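Local coordinates for protein glutamine cyclotransferase (Tannerella forsythia, PDB 6QRO) that probably converts N-terminal glutaminyl residues of peptides into pyroglutamate, as a zinc-binding glutaminyl cyclase with an alpha/beta-hydrolase-type fold, at residues A[40-44]-A[56-61]; A[96-102]-A[153-157]. All coordinates share one frame; numbering follows the deposited sequence.

Contact 1 of 2, residues A[40-44]-A[56-61]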
ATOM      1  N   ARG A  40       9.510   4.012 -11.701  1.00  7.68           N
ATOM      2  CA  ARG A  40      10.467   2.929 -11.871  1.00 10.37           C
ATOM      3  C   ARG A  40       9.781   1.578 -11.791  1.00  9.03           C
ATOM      4  O   ARG A  40      10.059   0.694 -12.603  1.00  8.74           O
ATOM      5  CB  ARG A  40      11.589   3.014 -10.822  1.00 13.60           C
ATOM      6  CG  ARG A  40      12.576   4.176 -10.996  1.00 14.61           C
ATOM      7  CD  ARG A  40      13.651   3.920 -12.054  1.00 12.74           C
ATOM      8  NE  ARG A  40      14.228   2.578 -12.036  1.00 15.09           N
ATOM      9  CZ  ARG A  40      15.410   2.271 -11.491  1.00 19.69           C
ATOM     10  NH1 ARG A  40      15.883   1.024 -11.547  1.00 15.80           N
ATOM     11  NH2 ARG A  40      16.144   3.215 -10.904  1.00 15.01           N
ATOM     12  N   GLN A  41       8.883   1.405 -10.817  1.00 12.25           N
ATOM     13  CA  GLN A  41       8.122   0.165 -10.692  1.00  8.61           C
ATOM     14  C   GLN A  41       7.302  -0.106 -11.948  1.00  8.52           C
ATOM     15  O   GLN A  41       7.443  -1.153 -12.585  1.00 11.36           O
ATOM     16  CB  GLN A  41       7.201   0.252  -9.481  1.00  9.32           C
ATOM     17  CG  GLN A  41       7.888   0.421  -8.139  1.00  9.06           C
ATOM     18  CD  GLN A  41       6.889   0.753  -7.044  1.00 12.61           C
ATOM     19  OE1 GLN A  41       6.072  -0.091  -6.668  1.00 11.88           O
ATOM     20  NE2 GLN A  41       6.946   1.986  -6.523  1.00  9.77           N
ATOM     21  N   VAL A  42       6.442   0.849 -12.322  1.00 10.17           N
ATOM     22  CA  VAL A  42       5.562   0.708 -13.477  1.00  9.42           C
ATOM     23  C   VAL A  42       6.382   0.502 -14.747  1.00 10.98           C
ATOM     24  O   VAL A  42       5.911  -0.122 -15.699  1.00 11.50           O
ATOM     25  CB  VAL A  42       4.616   1.934 -13.580  1.00 11.63           C
ATOM     26  CG1 VAL A  42       3.820   1.928 -14.878  1.00 11.27           C
ATOM     27  CG2 VAL A  42       3.674   1.992 -12.412  1.00  8.61           C
ATOM     28  N   ALA A  43       7.609   1.045 -14.796  1.00 12.76           N
ATOM     29  CA  ALA A  43       8.451   0.907 -15.981  1.00 13.23           C
ATOM     30  C   ALA A  43       8.890  -0.527 -16.220  1.00 12.86           C
ATOM     31  O   ALA A  43       9.289  -0.859 -17.344  1.00 13.13           O
ATOM     32  CB  ALA A  43       9.696   1.794 -15.872  1.00 13.86           C
ATOM     33  N   PHE A  44       8.814  -1.383 -15.198  1.00 11.70           N
ATOM     34  CA  PHE A  44       9.074  -2.808 -15.384  1.00 13.02           C
ATOM     35  C   PHE A  44       8.008  -3.495 -16.234  1.00 12.83           C
ATOM     36  O   PHE A  44       8.242  -4.602 -16.719  1.00 18.19           O
ATOM     37  CB  PHE A  44       9.162  -3.520 -14.029  1.00 10.81           C
ATOM     38  CG  PHE A  44      10.434  -3.240 -13.271  1.00 13.51           C
ATOM     39  CD1 PHE A  44      11.643  -3.738 -13.721  1.00 12.06           C
ATOM     40  CD2 PHE A  44      10.416  -2.481 -12.108  1.00 14.02           C
ATOM     41  CE1 PHE A  44      12.816  -3.493 -13.021  1.00 14.57           C
ATOM     42  CE2 PHE A  44      11.593  -2.228 -11.401  1.00 14.82           C
ATOM     43  CZ  PHE A  44      12.789  -2.736 -11.861  1.00 11.98           C
ATOM     44  N   ARG A  56      11.838  -8.873 -11.377  1.00 15.40           N
ATOM     45  CA  ARG A  56      12.765  -7.750 -11.429  1.00 14.42           C
ATOM     46  C   ARG A  56      12.359  -6.652 -10.457  1.00 18.03           C
ATOM     47  O   ARG A  56      13.217  -6.000  -9.840  1.00 16.64           O
ATOM     48  CB  ARG A  56      12.870  -7.204 -12.847  1.00 14.08           C
ATOM     49  CG  ARG A  56      13.771  -8.005 -13.731  1.00 13.13           C
ATOM     50  CD  ARG A  56      14.065  -7.234 -15.002  1.00 13.81           C
ATOM     51  NE  ARG A  56      14.492  -8.081 -16.109  1.00 19.11           N
ATOM     52  CZ  ARG A  56      15.617  -8.796 -16.114  1.00 23.19           C
ATOM     53  NH1 ARG A  56      16.454  -8.757 -15.088  1.00 17.65           N
ATOM     54  NH2 ARG A  56      15.916  -9.544 -17.164  1.00 29.63           N
ATOM     55  N   CYS A  57      11.051  -6.424 -10.320  1.00 14.12           N
ATOM     56  CA  CYS A  57      10.573  -5.396  -9.411  1.00 12.62           C
ATOM     57  C   CYS A  57      10.781  -5.796  -7.951  1.00 14.39           C
ATOM     58  O   CYS A  57      11.101  -4.947  -7.115  1.00 14.94           O
ATOM     59  CB  CYS A  57       9.108  -5.110  -9.691  1.00 11.18           C
ATOM     60  SG  CYS A  57       8.569  -3.682  -8.864  1.00 14.34           S
ATOM     61  N   ALA A  58      10.593  -7.077  -7.623  1.00 16.55           N
ATOM     62  CA  ALA A  58      10.911  -7.569  -6.282  1.00 14.14           C
ATOM     63  C   ALA A  58      12.356  -7.258  -5.888  1.00 18.34           C
ATOM     64  O   ALA A  58      12.617  -6.794  -4.770  1.00 15.57           O
ATOM     65  CB  ALA A  58      10.652  -9.071  -6.207  1.00 13.66           C
ATOM     66  N   ASP A  59      13.318  -7.551  -6.774  1.00 18.26           N
ATOM     67  CA  ASP A  59      14.705  -7.178  -6.488  1.00 20.54           C
ATOM     68  C   ASP A  59      14.833  -5.685  -6.295  1.00 17.70           C
ATOM     69  O   ASP A  59      15.514  -5.223  -5.373  1.00 16.98           O
ATOM     70  CB  ASP A  59      15.669  -7.622  -7.600  1.00 20.80           C
ATOM     71  CG  ASP A  59      16.018  -9.077  -7.525  1.00 21.87           C
ATOM     72  OD1 ASP A  59      15.863  -9.670  -6.449  1.00 25.57           O
ATOM     73  OD2 ASP A  59      16.496  -9.632  -8.529  1.00 32.40           O
ATOM     74  N   TYR A  60      14.162  -4.914  -7.144  1.00 19.44           N
ATOM     75  CA  TYR A  60      14.302  -3.469  -7.099  1.00 18.23           C
ATOM     76  C   TYR A  60      13.789  -2.914  -5.775  1.00 18.45           C
ATOM     77  O   TYR A  60      14.477  -2.125  -5.111  1.00 18.53           O
ATOM     78  CB  TYR A  60      13.569  -2.859  -8.290  1.00 13.07           C
ATOM     79  CG  TYR A  60      13.513  -1.381  -8.232  1.00 17.28           C
ATOM     80  CD1 TYR A  60      14.658  -0.622  -8.453  1.00 15.82           C
ATOM     81  CD2 TYR A  60      12.321  -0.724  -7.975  1.00 17.89           C
ATOM     82  CE1 TYR A  60      14.616   0.743  -8.402  1.00 18.39           C
ATOM     83  CE2 TYR A  60      12.274   0.652  -7.925  1.00 16.55           C
ATOM     84  CZ  TYR A  60      13.423   1.373  -8.133  1.00 16.32           C
ATOM     85  OH  TYR A  60      13.377   2.737  -8.085  1.00 17.91           O
ATOM     86  N   LEU A  61      12.608  -3.362  -5.344  1.00 14.31           N
ATOM     87  CA  LEU A  61      12.025  -2.848  -4.110  1.00 15.05           C
ATOM     88  C   LEU A  61      12.869  -3.204  -2.889  1.00 17.94           C
ATOM     89  O   LEU A  61      13.205  -2.334  -2.083  1.00 18.83           O
ATOM     90  CB  LEU A  61      10.619  -3.406  -3.951  1.00 15.08           C
ATOM     91  CG  LEU A  61       9.638  -2.878  -4.990  1.00 14.75           C
ATOM     92  CD1 LEU A  61       8.281  -3.527  -4.758  1.00 11.82           C
ATOM     93  CD2 LEU A  61       9.568  -1.370  -4.856  1.00 11.71           C
TER

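Contact 2 of 2, residues A[96-102]-A[153-157]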
ATOM      1  N   PHE A  96      13.623  -1.001   9.994  1.00 14.21           N
ATOM      2  CA  PHE A  96      14.551   0.089  10.237  1.00 15.96           C
ATOM      3  C   PHE A  96      14.825   0.184  11.726  1.00 19.20           C
ATOM      4  O   PHE A  96      13.900   0.091  12.540  1.00 20.80           O
ATOM      5  CB  PHE A  96      14.012   1.413   9.694  1.00 15.47           C
ATOM      6  CG  PHE A  96      13.943   1.475   8.184  1.00 16.24           C
ATOM      7  CD1 PHE A  96      12.882   0.923   7.488  1.00 13.89           C
ATOM      8  CD2 PHE A  96      14.956   2.101   7.464  1.00 16.05           C
ATOM      9  CE1 PHE A  96      12.831   1.005   6.114  1.00 12.96           C
ATOM     10  CE2 PHE A  96      14.911   2.178   6.097  1.00 13.06           C
ATOM     11  CZ  PHE A  96      13.844   1.624   5.419  1.00 14.53           C
ATOM     12  N   GLN A  97      16.103   0.329  12.066  1.00 21.50           N
ATOM     13  CA  GLN A  97      16.590   0.237  13.436  1.00 20.32           C
ATOM     14  C   GLN A  97      15.963  -0.987  14.103  1.00 19.16           C
ATOM     15  O   GLN A  97      15.245  -0.852  15.104  1.00 21.39           O
ATOM     16  CB  GLN A  97      16.308   1.500  14.235  1.00 23.02           C
ATOM     17  CG  GLN A  97      16.718   2.790  13.540  1.00 23.56           C
ATOM     18  CD  GLN A  97      16.283   4.011  14.317  1.00 28.54           C
ATOM     19  OE1 GLN A  97      17.077   4.621  15.049  1.00 27.15           O
ATOM     20  NE2 GLN A  97      14.997   4.341  14.221  1.00 24.09           N
ATOM     21  N   PRO A  98      16.228  -2.190  13.585  1.00 21.87           N
ATOM     22  CA  PRO A  98      15.518  -3.385  14.068  1.00 17.59           C
ATOM     23  C   PRO A  98      15.753  -3.706  15.543  1.00 23.29           C
ATOM     24  O   PRO A  98      15.068  -4.597  16.074  1.00 22.19           O
ATOM     25  CB  PRO A  98      16.060  -4.497  13.165  1.00 16.45           C
ATOM     26  CG  PRO A  98      17.413  -4.031  12.793  1.00 19.43           C
ATOM     27  CD  PRO A  98      17.339  -2.538  12.678  1.00 20.30           C
ATOM     28  N   GLU A  99      16.718  -3.062  16.209  1.00 21.79           N
ATOM     29  CA  GLU A  99      16.863  -3.281  17.642  1.00 22.75           C
ATOM     30  C   GLU A  99      15.849  -2.477  18.450  1.00 23.32           C
ATOM     31  O   GLU A  99      15.573  -2.839  19.599  1.00 28.18           O
ATOM     32  CB  GLU A  99      18.295  -2.971  18.106  1.00 27.13           C
ATOM     33  CG  GLU A  99      18.654  -1.489  18.174  1.00 32.64           C
ATOM     34  CD  GLU A  99      19.009  -0.904  16.825  1.00 29.51           C
ATOM     35  OE1 GLU A  99      18.967  -1.663  15.826  1.00 26.91           O
ATOM     36  OE2 GLU A  99      19.339   0.311  16.774  1.00 26.47           O
ATOM     37  N   LYS A 100      15.255  -1.427  17.876  1.00 21.60           N
ATOM     38  CA  LYS A 100      14.254  -0.646  18.606  1.00 22.57           C
ATOM     39  C   LYS A 100      13.006  -1.500  18.812  1.00 20.43           C
ATOM     40  O   LYS A 100      12.449  -2.038  17.852  1.00 18.41           O
ATOM     41  CB  LYS A 100      13.857   0.612  17.832  1.00 19.83           C
ATOM     42  CG  LYS A 100      14.935   1.617  17.436  1.00 21.68           C
ATOM     43  CD  LYS A 100      15.137   2.710  18.472  1.00 26.84           C
ATOM     44  CE  LYS A 100      16.073   3.791  17.935  1.00 24.16           C
ATOM     45  NZ  LYS A 100      15.964   5.091  18.665  1.00 20.85           N
ATOM     46  N   SER A 101      12.551  -1.612  20.059  1.00 19.95           N
ATOM     47  CA  SER A 101      11.375  -2.432  20.337  1.00 18.42           C
ATOM     48  C   SER A 101      10.053  -1.693  20.120  1.00 17.84           C
ATOM     49  O   SER A 101       9.029  -2.351  19.914  1.00 15.75           O
ATOM     50  CB  SER A 101      11.442  -3.018  21.756  1.00 19.52           C
ATOM     51  OG  SER A 101      11.773  -2.057  22.736  1.00 27.32           O
ATOM     52  N   ARG A 102      10.036  -0.362  20.161  1.00 17.23           N
ATOM     53  CA  ARG A 102       8.825   0.404  19.873  1.00 15.49           C
ATOM     54  C   ARG A 102       8.777   0.709  18.381  1.00 16.87           C
ATOM     55  O   ARG A 102       9.639   1.420  17.860  1.00 14.98           O
ATOM     56  CB  ARG A 102       8.813   1.680  20.714  1.00 21.71           C
ATOM     57  CG  ARG A 102       8.586   1.398  22.211  1.00 22.44           C
ATOM     58  CD  ARG A 102       8.684   2.652  23.057  1.00 24.32           C
ATOM     59  NE  ARG A 102       8.218   3.841  22.359  1.00 23.39           N
ATOM     60  CZ  ARG A 102       6.949   4.231  22.335  1.00 26.18           C
ATOM     61  NH1 ARG A 102       6.591   5.325  21.668  1.00 23.33           N
ATOM     62  NH2 ARG A 102       6.028   3.499  22.951  1.00 26.75           N
ATOM     63  N   ALA A 153      17.284   9.826  11.382  1.00 20.41           N
ATOM     64  CA  ALA A 153      16.718   8.650  12.022  1.00 21.03           C
ATOM     65  C   ALA A 153      15.591   9.089  12.950  1.00 23.25           C
ATOM     66  O   ALA A 153      15.752  10.069  13.694  1.00 21.88           O
ATOM     67  CB  ALA A 153      17.787   7.881  12.791  1.00 19.46           C
ATOM     68  N   PRO A 154      14.425   8.450  12.894  1.00 21.27           N
ATOM     69  CA  PRO A 154      13.366   8.768  13.852  1.00 19.20           C
ATOM     70  C   PRO A 154      13.670   8.149  15.208  1.00 19.57           C
ATOM     71  O   PRO A 154      14.506   7.259  15.342  1.00 20.91           O
ATOM     72  CB  PRO A 154      12.117   8.150  13.209  1.00 22.24           C
ATOM     73  CG  PRO A 154      12.652   7.016  12.394  1.00 23.84           C
ATOM     74  CD  PRO A 154      13.996   7.462  11.889  1.00 21.14           C
ATOM     75  N   ALA A 155      12.909   8.582  16.214  1.00 24.01           N
ATOM     76  CA  ALA A 155      13.109   8.031  17.550  1.00 21.59           C
ATOM     77  C   ALA A 155      12.587   6.606  17.645  1.00 20.02           C
ATOM     78  O   ALA A 155      13.110   5.806  18.430  1.00 23.46           O
ATOM     79  CB  ALA A 155      12.439   8.923  18.601  1.00 17.09           C
ATOM     80  N   ILE A 156      11.559   6.275  16.877  1.00 18.43           N
ATOM     81  CA  ILE A 156      10.932   4.967  16.941  1.00 17.99           C
ATOM     82  C   ILE A 156      11.421   4.123  15.775  1.00 17.94           C
ATOM     83  O   ILE A 156      11.839   4.626  14.732  1.00 21.89           O
ATOM     84  CB  ILE A 156       9.391   5.057  16.925  1.00 17.91           C
ATOM     85  CG1 ILE A 156       8.934   5.913  15.733  1.00 18.02           C
ATOM     86  CG2 ILE A 156       8.865   5.543  18.254  1.00 17.49           C
ATOM     87  CD1 ILE A 156       7.492   5.705  15.315  1.00 14.89           C
ATOM     88  N   GLY A 157      11.315   2.812  15.935  1.00 18.01           N
ATOM     89  CA  GLY A 157      11.541   1.927  14.819  1.00 20.28           C
ATOM     90  C   GLY A 157      10.413   2.006  13.806  1.00 16.66           C
ATOM     91  O   GLY A 157       9.280   2.380  14.117  1.00 14.45           O
TER

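Contact 1 of 2, residues A[40-44]-A[56-61]
Y60 and F44 reach toward each other between helices 31-43 and 52-67. With CG anti to the backbone N (chi1 173°), Y60 sends its ring out to the opposing helix, and its CB packs 3.7 Å from CZ of F44. The two rings meet obliquely, planes 59° apart. F44 also lays one face over the backbone of R56 and C57; C57 CB lies 3.8 Å from its CD2, and the small thiol adds an oblique sulfur-aromatic contact, SG 4.8 Å from the ring centroid. Flat rings suit this apolar seam, which no hydrogen bond crosses.

The solvent side is made by two long arginines at the exposed rim. R40, in close touch, bends at chi2 and chi3 and brings one face of its guanidinium against Y60 CE1, off toward the rim of the group, NH1 3.4 Å from CE1, the planes tilted by 40°; its CB and CG touch the Y60 hydroxyl oxygen. R56 is the looser: its aliphatic part borders F44, while its charged end leads away.

On the buried side, Q41 crosses L61, its CD 4.1 Å from CD2, and gives its NE2 to the carbonyl of Y37. Both side chains rest on V139, so both helices pack on helix 132-151, and L61 also touches I92 of strand 86-96, setting helix 52-67 against the sheet.

Contact 2 of 2, residues A[96-102]-A[153-157]
Q97 places CG beside its backbone N (chi1 -49°) and runs on extended, which carries its amide across to the 153-157 loop; K100 starts out similarly but bends at chi2 (-91°), so that its chain folds along the same loop. Each ends on a main-chain carbonyl. Q97 NE2 donates to P154 O at 3.2 Å, and the acceptor lies near the plane of the amide, although the nitrogen itself stands above the carbonyl plane. K100 NZ grips the next carbonyl, A155 O, at 3.0 Å, again from above its plane. The extended amide and the long, flexible lysine can each reach a carbonyl of a loop without regular structure.

The backbones join too: G157 N donates to R102 O over 2.9 Å, at an N-H...O angle of 143°. G157 brings its CA within 3.8 Å of F96 O and its N within 3.9 Å of K100 CB, a close approach made easier by the lack of a side chain. I156 sets its CB against R102 O, while the R102 guanidinium, brushing I156 CG2, is salt-bridged to E201.

A type I beta turn from Q97 to K100, closed by K100 N to Q97 O at 2.8 Å, shapes the first loop. Strand 157-163 enters between strands 86-96 and 103-109, antiparallel to the former and parallel to the latter, as part of the mixed sheet of this M28-family alpha/beta fold.

Contacts 1 and 2 follow one another along the chain and do not touch: their centres are 27 Å apart and their nearest atoms about 9 Å. Contact 1 pairs two helices, whereas contact 2 joins loops at the ends of sheet strands. Strand 86-96 connects them, since its I92 meets L61 of contact 1 and its last residue, F96, opens contact 2; helix 132-151 likewise borders both, through V139 and I149. The zinc ion, held by D134, D167 and H288, lies nearer contact 1, about 13 Å from the side chain of Q41, while contact 2 is structural packing away from the metal site.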